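Local coordinates for group B streptococcal R4 surface protein (Streptococcus agalactiae, PDB 6S5X) that is a cell-wall-anchored surface protein probably involved in infection, represented here by its most N-terminal, immunoglobulin-like Rib domain, at residues N10-K15 and V61-P66; E23-E28 and V49-P54; D29-L34 and D71-T76; T47-D50 and D56-A59. All blocks are in the same frame, centred on the assembly; numbering follows the deposited sequence. Where two conformers were deposited one is given.

The four contacts form two neighbourhoods of one Rib domain. Contacts 1 and 3 have centres about 6 Å apart, and both supply ligands to the sodium ion: Asn-10 of contact 1 and Asp-71 of contact 3 bind it along with Ala-7 and shared waters. A probable hydrogen bond of 2.7 Å from Tyr-65 OH to Asp-71 OD2 ties them directly. Their strands, 55-64 and 70-80, are neighbours in the sheet. Contacts 2 and 4, with centres about 7 Å apart, share Val-49 and Asp-50 and lie nearer the surface. Backbone pairing of Ala-59 with Val-75 links contact 4 to contact 3. The centre of contact 2 is about 19 Å from that of contact 1.

Contact 1: residues N10-K15 and V61-P66; sequences NDPAGK and VVVTYP. With NA (sodium ion), chain C.
Pro-12 packs its ring against Val-63 and Tyr-65, its partner changing from a methyl to a phenol oxygen along the ring. CB lies 4.0 Å from CG2 of Val-63. CG, one atom further on, meets both: it is 3.9 Å from that same methyl and 3.5 Å from Tyr-65 OH. CD then comes to 3.2 Å from Tyr-65 OH. A rigid proline suits this place because it offers a compact apolar surface while its backbone continues the loop toward strand 17-20. In Val-63, CG1 is anti to the backbone N (chi1 -179°), which puts CG2 beside the N and facing the proline. Asn-10 meets the tyrosine too: its CB is 3.5 Å from Tyr-65 OH and approaches the ring obliquely, with amide and ring planes 27° apart, while its ND2 is hydrogen-bonded to Asp-6 O. The phenol itself is hydrogen-bonded to Asp-71 OD2. Asn-10 O coordinates the sodium ion at 2.3 Å, with Asp-71 and Ala-7 completing the protein ligands. Buried packing of a proline on a valine and a phenol oxygen thus adjoins the sodium site, and the tyrosine hydroxyl, a second-shell group, probably helps to position the carboxylate that binds the ion.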
loop_
_atom_site.group_PDB
_atom_site.type_symbol
_atom_site.label_atom_id
_atom_site.label_comp_id
_atom_site.label_asym_id
_atom_site.label_seq_id
_atom_site.Cartn_x
_atom_site.Cartn_y
_atom_site.Cartn_z
ATOM N N ASN A 10 8.805 -11.081 5.615
ATOM C CA ASN A 10 8.383 -9.713 5.883
ATOM C C ASN A 10 6.873 -9.684 5.968
ATOM O O ASN A 10 6.191 -10.548 5.418
ATOM C CB ASN A 10 8.868 -8.743 4.794
ATOM C CG ASN A 10 10.342 -8.459 4.904
ATOM O OD1 ASN A 10 10.753 -7.596 5.692
ATOM N ND2 ASN A 10 11.161 -9.240 4.194
ATOM N N ASP A 11 6.349 -8.674 6.666
ATOM C CA ASP A 11 4.911 -8.559 6.888
ATOM C C ASP A 11 4.498 -7.089 6.820
ATOM O O ASP A 11 4.433 -6.393 7.834
ATOM C CB ASP A 11 4.518 -9.208 8.219
ATOM C CG ASP A 11 3.007 -9.479 8.324
ATOM O OD1 ASP A 11 2.312 -9.590 7.286
ATOM O OD2 ASP A 11 2.511 -9.577 9.456
ATOM N N PRO A 12 4.240 -6.577 5.635
ATOM C CA PRO A 12 3.807 -5.175 5.548
ATOM C C PRO A 12 2.447 -4.994 6.197
ATOM O O PRO A 12 1.567 -5.852 6.082
ATOM C CB PRO A 12 3.744 -4.900 4.046
ATOM C CG PRO A 12 3.830 -6.202 3.375
ATOM C CD PRO A 12 4.351 -7.228 4.313
ATOM N N ALA A 13 2.282 -3.875 6.892
ATOM C CA ALA A 13 1.050 -3.573 7.604
ATOM C C ALA A 13 0.327 -2.431 6.917
ATOM O O ALA A 13 0.921 -1.386 6.664
ATOM C CB ALA A 13 1.303 -3.204 9.060
ATOM N N GLY A 14 -0.933 -2.651 6.594
ATOM C CA GLY A 14 -1.741 -1.595 6.012
ATOM C C GLY A 14 -2.034 -0.476 6.990
ATOM O O GLY A 14 -2.141 -0.678 8.205
ATOM N N LYS A 15 -2.192 0.723 6.424
ATOM C CA LYS A 15 -2.525 1.943 7.146
ATOM C C LYS A 15 -3.589 2.696 6.359
ATOM O O LYS A 15 -3.438 2.921 5.153
ATOM C CB LYS A 15 -1.252 2.800 7.292
ATOM C CG LYS A 15 -1.248 3.924 8.240
ATOM C CD LYS A 15 0.040 4.704 8.025
ATOM C CE LYS A 15 0.474 5.456 9.262
ATOM N NZ LYS A 15 0.710 6.891 8.960
ATOM N N VAL A 61 -2.576 -2.317 -1.763
ATOM C CA VAL A 61 -1.183 -1.946 -1.995
ATOM C C VAL A 61 -0.408 -3.223 -2.317
ATOM O O VAL A 61 -0.455 -4.199 -1.558
ATOM C CB VAL A 61 -0.572 -1.212 -0.794
ATOM C CG1 VAL A 61 0.870 -0.891 -1.057
ATOM C CG2 VAL A 61 -1.342 0.062 -0.491
ATOM N N VAL A 62 0.255 -3.219 -3.462
ATOM C CA VAL A 62 1.145 -4.296 -3.875
ATOM C C VAL A 62 2.565 -3.923 -3.469
ATOM O O VAL A 62 3.089 -2.878 -3.868
ATOM C CB VAL A 62 1.058 -4.557 -5.384
ATOM C CG1 VAL A 62 1.989 -5.691 -5.751
ATOM C CG2 VAL A 62 -0.347 -4.904 -5.770
ATOM N N VAL A 63 3.162 -4.776 -2.663
ATOM C CA VAL A 63 4.500 -4.606 -2.112
ATOM C C VAL A 63 5.397 -5.581 -2.855
ATOM O O VAL A 63 5.191 -6.797 -2.775
ATOM C CB VAL A 63 4.519 -4.885 -0.604
ATOM C CG1 VAL A 63 5.924 -4.692 -0.021
ATOM C CG2 VAL A 63 3.511 -4.041 0.114
ATOM N N THR A 64 6.354 -5.066 -3.621
ATOM C CA THR A 64 7.213 -5.899 -4.458
ATOM C C THR A 64 8.630 -5.857 -3.913
ATOM O O THR A 64 9.262 -4.801 -3.884
ATOM C CB THR A 64 7.187 -5.458 -5.920
ATOM O OG1 THR A 64 5.837 -5.478 -6.407
ATOM C CG2 THR A 64 8.027 -6.439 -6.756
ATOM N N TYR A 65 9.123 -6.993 -3.496
ATOM C CA TYR A 65 10.451 -7.088 -2.913
ATOM C C TYR A 65 11.513 -7.237 -4.007
ATOM O O TYR A 65 11.214 -7.614 -5.147
ATOM C CB TYR A 65 10.508 -8.285 -1.949
ATOM C CG TYR A 65 9.516 -8.158 -0.815
ATOM C CD1 TYR A 65 9.750 -7.282 0.239
ATOM C CD2 TYR A 65 8.322 -8.869 -0.816
ATOM C CE1 TYR A 65 8.820 -7.138 1.263
ATOM C CE2 TYR A 65 7.414 -8.740 0.184
ATOM C CZ TYR A 65 7.654 -7.869 1.235
ATOM O OH TYR A 65 6.708 -7.743 2.234
ATOM N N PRO A 66 12.781 -6.971 -3.670
ATOM C CA PRO A 66 13.846 -7.014 -4.691
ATOM C C PRO A 66 14.035 -8.367 -5.340
ATOM O O PRO A 66 14.553 -8.427 -6.463
ATOM C CB PRO A 66 15.111 -6.606 -3.905
ATOM C CG PRO A 66 14.595 -5.750 -2.800
ATOM C CD PRO A 66 13.260 -6.392 -2.404
HETATM NA NA NA C . 4.855 -11.544 3.806
HETATM O O HOH W 1 2.934 -11.222 5.072
HETATM O O HOH W 2 4.203 -13.718 3.252
#

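Contact 2: residues E23-E28 and V49-P54; sequences ETPKAE and VDTATP
Glu-23 and Thr-51 are joined by the one hydrogen bond that crosses this contact. The hydroxyl OG1 of Thr-51 donates to Glu-23 O over 2.8 Å, with a C=O...donor angle of 142° and the donor tilted 27° from the carbonyl plane. Threonine fits because it brings a donor and a methyl on one short side chain. With chi1 at 67°, OG1 sits in the crowded position between backbone N and carbonyl carbon, and CG2 is left beside the backbone N, facing the other segment. The bond uses the backbone O of Glu-23; the carboxylate turns elsewhere, OE1 accepting from the backbone N of Asn-20.

Apolar packing centres on Pro-25. Its CG lies 4.0 Å from CB of Val-49, the two side chains crossing at a slant. With Thr-51 it meets tip to tip instead, CD lying 4.0 Å from CG2. A proline serves both partners without offering a backbone N-H that would need an acceptor.

One side-chain bond is local to segment 49-54: Asp-50 OD1 accepts from Ala-52 N at 3.0 Å in a nearly straight bond, the donor standing above the carboxylate plane. This is an Asx turn, and aspartate suits it because its short chain folds back on the backbone. Thr-51 is also backbone-bonded to Gly-22, so the loop after strand 17-20 is joined to the loop between strands 42-45 and 55-64, in a Rib domain with an immunoglobulin-like fold.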
loop_
_atom_site.group_PDB
_atom_site.type_symbol
_atom_site.label_atom_id
_atom_site.label_comp_id
_atom_site.label_asym_id
_atom_site.label_seq_id
_atom_site.Cartn_x
_atom_site.Cartn_y
_atom_site.Cartn_z
ATOM N N GLU A 23 -7.525 14.918 -4.378
ATOM C CA GLU A 23 -6.119 14.691 -4.074
ATOM C C GLU A 23 -5.724 13.303 -4.562
ATOM O O GLU A 23 -6.562 12.411 -4.693
ATOM C CB GLU A 23 -5.861 14.829 -2.571
ATOM C CG GLU A 23 -6.045 16.246 -2.033
ATOM C CD GLU A 23 -5.584 16.433 -0.583
ATOM O OE1 GLU A 23 -5.790 15.546 0.260
ATOM O OE2 GLU A 23 -4.979 17.484 -0.301
ATOM N N THR A 24 -4.436 13.103 -4.788
ATOM C CA THR A 24 -3.980 11.794 -5.263
ATOM C C THR A 24 -3.147 11.117 -4.185
ATOM O O THR A 24 -2.034 11.582 -3.878
ATOM C CB THR A 24 -3.192 11.909 -6.572
ATOM O OG1 THR A 24 -3.996 12.602 -7.541
ATOM C CG2 THR A 24 -2.823 10.492 -7.087
ATOM N N PRO A 25 -3.648 10.069 -3.541
ATOM C CA PRO A 25 -2.871 9.446 -2.471
ATOM C C PRO A 25 -1.670 8.708 -3.021
ATOM O O PRO A 25 -1.674 8.243 -4.167
ATOM C CB PRO A 25 -3.866 8.467 -1.822
ATOM C CG PRO A 25 -4.856 8.138 -2.914
ATOM C CD PRO A 25 -4.933 9.383 -3.759
ATOM N N LYS A 26 -0.661 8.587 -2.165
ATOM C CA LYS A 26 0.523 7.780 -2.438
ATOM C C LYS A 26 0.430 6.441 -1.700
ATOM O O LYS A 26 0.051 6.373 -0.521
ATOM C CB LYS A 26 1.776 8.546 -2.023
ATOM C CG LYS A 26 1.973 9.899 -2.725
ATOM C CD LYS A 26 3.318 10.504 -2.300
ATOM C CE LYS A 26 3.675 11.791 -3.067
ATOM N NZ LYS A 26 2.541 12.721 -3.267
ATOM N N ALA A 27 0.817 5.372 -2.393
ATOM C CA ALA A 27 0.756 4.046 -1.784
ATOM C C ALA A 27 1.647 3.967 -0.552
ATOM O O ALA A 27 1.313 3.268 0.420
ATOM C CB ALA A 27 1.178 2.988 -2.801
ATOM N N GLU A 28 2.768 4.694 -0.555
ATOM C CA GLU A 28 3.655 4.698 0.608
ATOM C C GLU A 28 2.935 5.139 1.884
ATOM O O GLU A 28 3.272 4.691 2.981
ATOM C CB GLU A 28 4.856 5.624 0.365
ATOM C CG GLU A 28 5.910 5.077 -0.619
ATOM C CD GLU A 28 5.588 5.300 -2.083
ATOM O OE1 GLU A 28 4.544 5.894 -2.392
ATOM O OE2 GLU A 28 6.401 4.880 -2.935
ATOM N N VAL A 49 -6.836 5.082 -7.233
ATOM C CA VAL A 49 -7.882 5.351 -6.252
ATOM C C VAL A 49 -8.775 6.472 -6.758
ATOM O O VAL A 49 -8.286 7.489 -7.242
ATOM C CB VAL A 49 -7.270 5.726 -4.904
ATOM C CG1 VAL A 49 -8.372 6.052 -3.924
ATOM C CG2 VAL A 49 -6.388 4.568 -4.444
ATOM N N ASP A 50 -10.083 6.262 -6.664
ATOM C CA ASP A 50 -11.089 7.262 -7.022
ATOM C C ASP A 50 -11.232 8.275 -5.887
ATOM O O ASP A 50 -11.630 7.918 -4.776
ATOM C CB ASP A 50 -12.424 6.569 -7.302
ATOM C CG ASP A 50 -13.583 7.520 -7.264
ATOM O OD1 ASP A 50 -13.380 8.658 -7.707
ATOM O OD2 ASP A 50 -14.694 7.140 -6.832
ATOM N N THR A 51 -10.884 9.534 -6.145
ATOM C CA THR A 51 -11.070 10.576 -5.138
ATOM C C THR A 51 -11.987 11.685 -5.640
ATOM O O THR A 51 -11.982 12.794 -5.080
ATOM C CB THR A 51 -9.736 11.180 -4.684
ATOM O OG1 THR A 51 -9.119 11.916 -5.754
ATOM C CG2 THR A 51 -8.794 10.106 -4.195
ATOM N N ALA A 52 -12.791 11.418 -6.670
ATOM C CA ALA A 52 -13.649 12.458 -7.230
ATOM C C ALA A 52 -14.855 12.758 -6.366
ATOM O O ALA A 52 -15.447 13.837 -6.505
ATOM C CB ALA A 52 -14.107 12.045 -8.631
ATOM N N THR A 53 -15.210 11.851 -5.453
ATOM C CA THR A 53 -16.303 12.055 -4.515
ATOM C C THR A 53 -15.923 11.505 -3.155
ATOM O O THR A 53 -15.088 10.588 -3.052
ATOM C CB THR A 53 -17.584 11.356 -4.977
ATOM O OG1 THR A 53 -17.351 9.943 -4.997
ATOM C CG2 THR A 53 -17.991 11.823 -6.396
ATOM N N PRO A 54 -16.527 12.015 -2.092
ATOM C CA PRO A 54 -16.196 11.533 -0.752
ATOM C C PRO A 54 -16.665 10.102 -0.538
ATOM O O PRO A 54 -17.589 9.613 -1.189
ATOM C CB PRO A 54 -16.939 12.510 0.169
ATOM C CG PRO A 54 -18.117 13.009 -0.668
ATOM C CD PRO A 54 -17.597 13.042 -2.079
#

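Contact 3: residues D29-L34 and D71-T76; sequences DSIGNL and DTVDVT. With NA (sodium ion), chain C.
Ser-30 and Val-75 bury the greatest surface here, and they meet without a direct hydrogen bond. The two valine methyls touch different parts of the serine: CG1 of Val-75 rests 3.7 Å from Ser-30 O, while its CG2 lies 4.0 Å from Ser-30 OG. A chi1 of -55° makes this possible, setting CG1 anti to the carbonyl carbon and CG2 between N and C. Small serine lets the valine come close and still keeps a hydroxyl for polar partners: OG donates to a water at 2.6 Å, and that water donates to Thr-76 O at 2.9 Å. Gln-17 NE2 supplies a further bond to OG.

Ile-31, third by buried surface, reaches Val-73 through its far methyl, CD1 standing 4.2 Å from CG2. Its chain is bent at both torsions (chi1 -63°, chi2 -64°), which carries CD1 toward the strand, and the pair meets at a slant. Branched residues suit strand 70-80, whose face is packed against the loop.

At the start of segment 71-76, Asp-71 grips the sodium ion with both oxygens, OD2 at 2.3 Å. Between loop and strand, however, the contact is mainly van der Waals packing, with the Ser-30 hydroxyl served by Gln-17 and the bridging water.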
loop_
_atom_site.group_PDB
_atom_site.type_symbol
_atom_site.label_atom_id
_atom_site.label_comp_id
_atom_site.label_asym_id
_atom_site.label_seq_id
_atom_site.Cartn_x
_atom_site.Cartn_y
_atom_site.Cartn_z
ATOM N N ASP A 29 1.951 6.019 1.769
ATOM C CA ASP A 29 1.252 6.531 2.940
ATOM C C ASP A 29 0.187 5.559 3.442
ATOM O O ASP A 29 -0.492 5.854 4.433
ATOM C CB ASP A 29 0.656 7.904 2.577
ATOM C CG ASP A 29 1.738 8.996 2.405
ATOM O OD1 ASP A 29 2.821 8.897 3.041
ATOM O OD2 ASP A 29 1.526 9.947 1.619
ATOM N N SER A 30 -0.002 4.438 2.749
ATOM C CA SER A 30 -0.886 3.352 3.146
ATOM C C SER A 30 -0.137 2.159 3.741
ATOM O O SER A 30 -0.737 1.101 3.926
ATOM C CB SER A 30 -1.711 2.893 1.945
ATOM O OG SER A 30 -2.693 3.866 1.598
ATOM N N ILE A 31 1.162 2.294 3.992
ATOM C CA ILE A 31 1.967 1.243 4.603
ATOM C C ILE A 31 2.548 1.787 5.891
ATOM O O ILE A 31 3.126 2.876 5.897
ATOM C CB ILE A 31 3.085 0.758 3.662
ATOM C CG1 ILE A 31 2.445 0.150 2.427
ATOM C CG2 ILE A 31 3.979 -0.240 4.410
ATOM C CD1 ILE A 31 1.633 -1.078 2.740
ATOM N N GLY A 32 2.393 1.039 6.990
ATOM C CA GLY A 32 2.804 1.554 8.279
ATOM C C GLY A 32 4.224 1.218 8.690
ATOM O O GLY A 32 4.717 1.735 9.697
ATOM N N ASN A 33 4.902 0.337 7.967
ATOM C CA ASN A 33 6.233 -0.113 8.383
ATOM C C ASN A 33 7.182 -0.215 7.198
ATOM O O ASN A 33 8.002 -1.138 7.106
ATOM C CB ASN A 33 6.153 -1.453 9.119
ATOM C CG ASN A 33 5.535 -2.565 8.284
ATOM O OD1 ASN A 33 4.726 -2.329 7.382
ATOM N ND2 ASN A 33 5.906 -3.813 8.617
ATOM N N LEU A 34 7.112 0.721 6.257
ATOM C CA LEU A 34 7.990 0.588 5.101
ATOM C C LEU A 34 9.471 0.656 5.467
ATOM O O LEU A 34 10.265 0.014 4.760
ATOM C CB LEU A 34 7.631 1.634 4.041
ATOM C CG LEU A 34 8.419 1.542 2.719
ATOM C CD1 LEU A 34 8.305 0.213 1.966
ATOM C CD2 LEU A 34 7.964 2.704 1.831
ATOM N N ASP A 71 3.845 -9.102 -1.559
ATOM C CA ASP A 71 2.772 -9.141 -0.570
ATOM C C ASP A 71 1.730 -8.124 -1.011
ATOM O O ASP A 71 2.040 -7.152 -1.698
ATOM C CB ASP A 71 3.272 -8.781 0.847
ATOM C CG ASP A 71 3.928 -9.972 1.593
ATOM O OD1 ASP A 71 3.321 -11.057 1.579
ATOM O OD2 ASP A 71 5.003 -9.816 2.249
ATOM N N THR A 72 0.492 -8.378 -0.632
ATOM C CA THR A 72 -0.560 -7.394 -0.796
ATOM C C THR A 72 -1.074 -6.984 0.573
ATOM O O THR A 72 -0.976 -7.724 1.562
ATOM C CB THR A 72 -1.702 -7.930 -1.636
ATOM O OG1 THR A 72 -2.288 -9.038 -0.955
ATOM C CG2 THR A 72 -1.189 -8.368 -3.023
ATOM N N VAL A 73 -1.621 -5.783 0.626
ATOM C CA VAL A 73 -2.266 -5.299 1.831
ATOM C C VAL A 73 -3.567 -4.644 1.404
ATOM O O VAL A 73 -3.580 -3.886 0.428
ATOM C CB VAL A 73 -1.363 -4.298 2.578
ATOM C CG1 VAL A 73 -1.981 -3.879 3.874
ATOM C CG2 VAL A 73 0.048 -4.924 2.784
ATOM N N ASP A 74 -4.662 -5.004 2.072
ATOM C CA ASP A 74 -5.946 -4.346 1.863
ATOM C C ASP A 74 -6.013 -3.110 2.750
ATOM O O ASP A 74 -5.804 -3.204 3.964
ATOM C CB ASP A 74 -7.110 -5.286 2.201
ATOM C CG ASP A 74 -7.246 -6.433 1.215
ATOM O OD1 ASP A 74 -7.143 -6.186 -0.004
ATOM O OD2 ASP A 74 -7.420 -7.583 1.666
ATOM N N VAL A 75 -6.348 -1.958 2.171
ATOM C CA VAL A 75 -6.451 -0.721 2.937
ATOM C C VAL A 75 -7.697 0.053 2.518
ATOM O O VAL A 75 -8.409 -0.308 1.585
ATOM C CB VAL A 75 -5.208 0.190 2.780
ATOM C CG1 VAL A 75 -3.943 -0.576 3.131
ATOM C CG2 VAL A 75 -5.116 0.736 1.385
ATOM N N THR A 76 -7.946 1.132 3.243
ATOM C CA THR A 76 -9.033 2.057 2.975
ATOM C C THR A 76 -8.446 3.449 2.788
ATOM O O THR A 76 -7.642 3.895 3.606
ATOM C CB THR A 76 -10.029 2.100 4.136
ATOM O OG1 THR A 76 -10.600 0.807 4.344
ATOM C CG2 THR A 76 -11.137 3.086 3.808
HETATM NA NA NA C . 4.855 -11.544 3.806
HETATM O O HOH W 3 -4.795 3.610 3.142
HETATM O O HOH W 1 2.934 -11.222 5.072
HETATM O O HOH W 2 4.203 -13.718 3.252
#

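Contact 4: residues T47-D50 and D56-A59; sequences TPVD and DKPA
Lys-57 makes the largest share of this contact, passing its methylenes across the carbonyl oxygen of Asp-50 and bringing its ammonium to the carboxylate. Its CB lies 4.2 Å from CG1 of Val-49, so the first methylene already has an apolar neighbour. Further out, CG stands 3.4 Å from Asp-50 O and CE passes at 3.5 Å from the same carbonyl oxygen. The chain bends at chi2 (-61°) and then runs extended, with chi3 at 179°, which takes NZ past that oxygen to the side chain beyond. There NZ forms a salt bridge with Asp-50 OD2 at 3.3 Å, a weak hydrogen bond at that length; its stronger hydrogen bond goes to Thr-53 O. A lysine is well matched to the place: its long hydrocarbon stem packs, and its charge ends at the protein surface beside an acid.

Two residues on, the CB of Ala-59 again points toward the loop and lies 4.1 Å from CG2 of Val-49. Lys-57 and Ala-59 thus touch one methyl each of that valine, and a small alanine is enough for its part.

In the sheet, strand 55-64 runs antiparallel to 70-80, Lys-57 being backbone-bonded to Val-77 and Ala-59 to Val-75. The 47-50 loop, which follows strand 42-45, packs on strand 55-64 through side chains.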
loop_
_atom_site.group_PDB
_atom_site.type_symbol
_atom_site.label_atom_id
_atom_site.label_comp_id
_atom_site.label_asym_id
_atom_site.label_seq_id
_atom_site.Cartn_x
_atom_site.Cartn_y
_atom_site.Cartn_z
ATOM N N THR A 47 -4.729 -0.526 -8.289
ATOM C CA THR A 47 -5.564 0.238 -9.192
ATOM C C THR A 47 -5.613 1.677 -8.701
ATOM O O THR A 47 -5.597 1.910 -7.490
ATOM C CB THR A 47 -6.970 -0.373 -9.187
ATOM O OG1 THR A 47 -6.881 -1.706 -9.702
ATOM C CG2 THR A 47 -7.886 0.446 -10.026
ATOM N N PRO A 48 -5.653 2.664 -9.594
ATOM C CA PRO A 48 -5.808 4.047 -9.142
ATOM C C PRO A 48 -7.013 4.240 -8.229
ATOM O O PRO A 48 -8.063 3.619 -8.399
ATOM C CB PRO A 48 -5.958 4.816 -10.457
ATOM C CG PRO A 48 -5.241 3.970 -11.472
ATOM C CD PRO A 48 -5.542 2.572 -11.064
ATOM N N VAL A 49 -6.836 5.082 -7.233
ATOM C CA VAL A 49 -7.882 5.351 -6.252
ATOM C C VAL A 49 -8.775 6.472 -6.758
ATOM O O VAL A 49 -8.286 7.489 -7.242
ATOM C CB VAL A 49 -7.270 5.726 -4.904
ATOM C CG1 VAL A 49 -8.372 6.052 -3.924
ATOM C CG2 VAL A 49 -6.388 4.568 -4.444
ATOM N N ASP A 50 -10.083 6.262 -6.664
ATOM C CA ASP A 50 -11.089 7.262 -7.022
ATOM C C ASP A 50 -11.232 8.275 -5.887
ATOM O O ASP A 50 -11.630 7.918 -4.776
ATOM C CB ASP A 50 -12.424 6.569 -7.302
ATOM C CG ASP A 50 -13.583 7.520 -7.264
ATOM O OD1 ASP A 50 -13.380 8.658 -7.707
ATOM O OD2 ASP A 50 -14.694 7.140 -6.832
ATOM N N ASP A 56 -15.438 6.078 1.709
ATOM C CA ASP A 56 -14.407 5.104 2.067
ATOM C C ASP A 56 -14.091 4.266 0.832
ATOM O O ASP A 56 -14.924 3.493 0.363
ATOM C CB ASP A 56 -14.876 4.220 3.221
ATOM C CG ASP A 56 -14.854 4.929 4.574
ATOM O OD1 ASP A 56 -14.249 6.018 4.690
ATOM O OD2 ASP A 56 -15.475 4.402 5.522
ATOM N N LYS A 57 -12.893 4.431 0.287
ATOM C CA LYS A 57 -12.531 3.746 -0.932
ATOM C C LYS A 57 -11.638 2.565 -0.588
ATOM O O LYS A 57 -10.522 2.782 -0.098
ATOM C CB LYS A 57 -11.790 4.697 -1.875
ATOM C CG LYS A 57 -12.417 6.088 -2.038
ATOM C CD LYS A 57 -13.795 6.039 -2.589
ATOM C CE LYS A 57 -14.341 7.477 -2.682
ATOM N NZ LYS A 57 -15.454 7.668 -3.618
ATOM N N PRO A 58 -12.038 1.323 -0.857
ATOM C CA PRO A 58 -11.110 0.210 -0.647
ATOM C C PRO A 58 -10.047 0.218 -1.715
ATOM O O PRO A 58 -10.311 0.557 -2.874
ATOM C CB PRO A 58 -11.992 -1.032 -0.745
ATOM C CG PRO A 58 -13.149 -0.600 -1.616
ATOM C CD PRO A 58 -13.359 0.864 -1.329
ATOM N N ALA A 59 -8.834 -0.155 -1.308
ATOM C CA ALA A 59 -7.695 -0.174 -2.202
ATOM C C ALA A 59 -6.787 -1.318 -1.795
ATOM O O ALA A 59 -6.894 -1.849 -0.688
ATOM C CB ALA A 59 -6.937 1.148 -2.165
#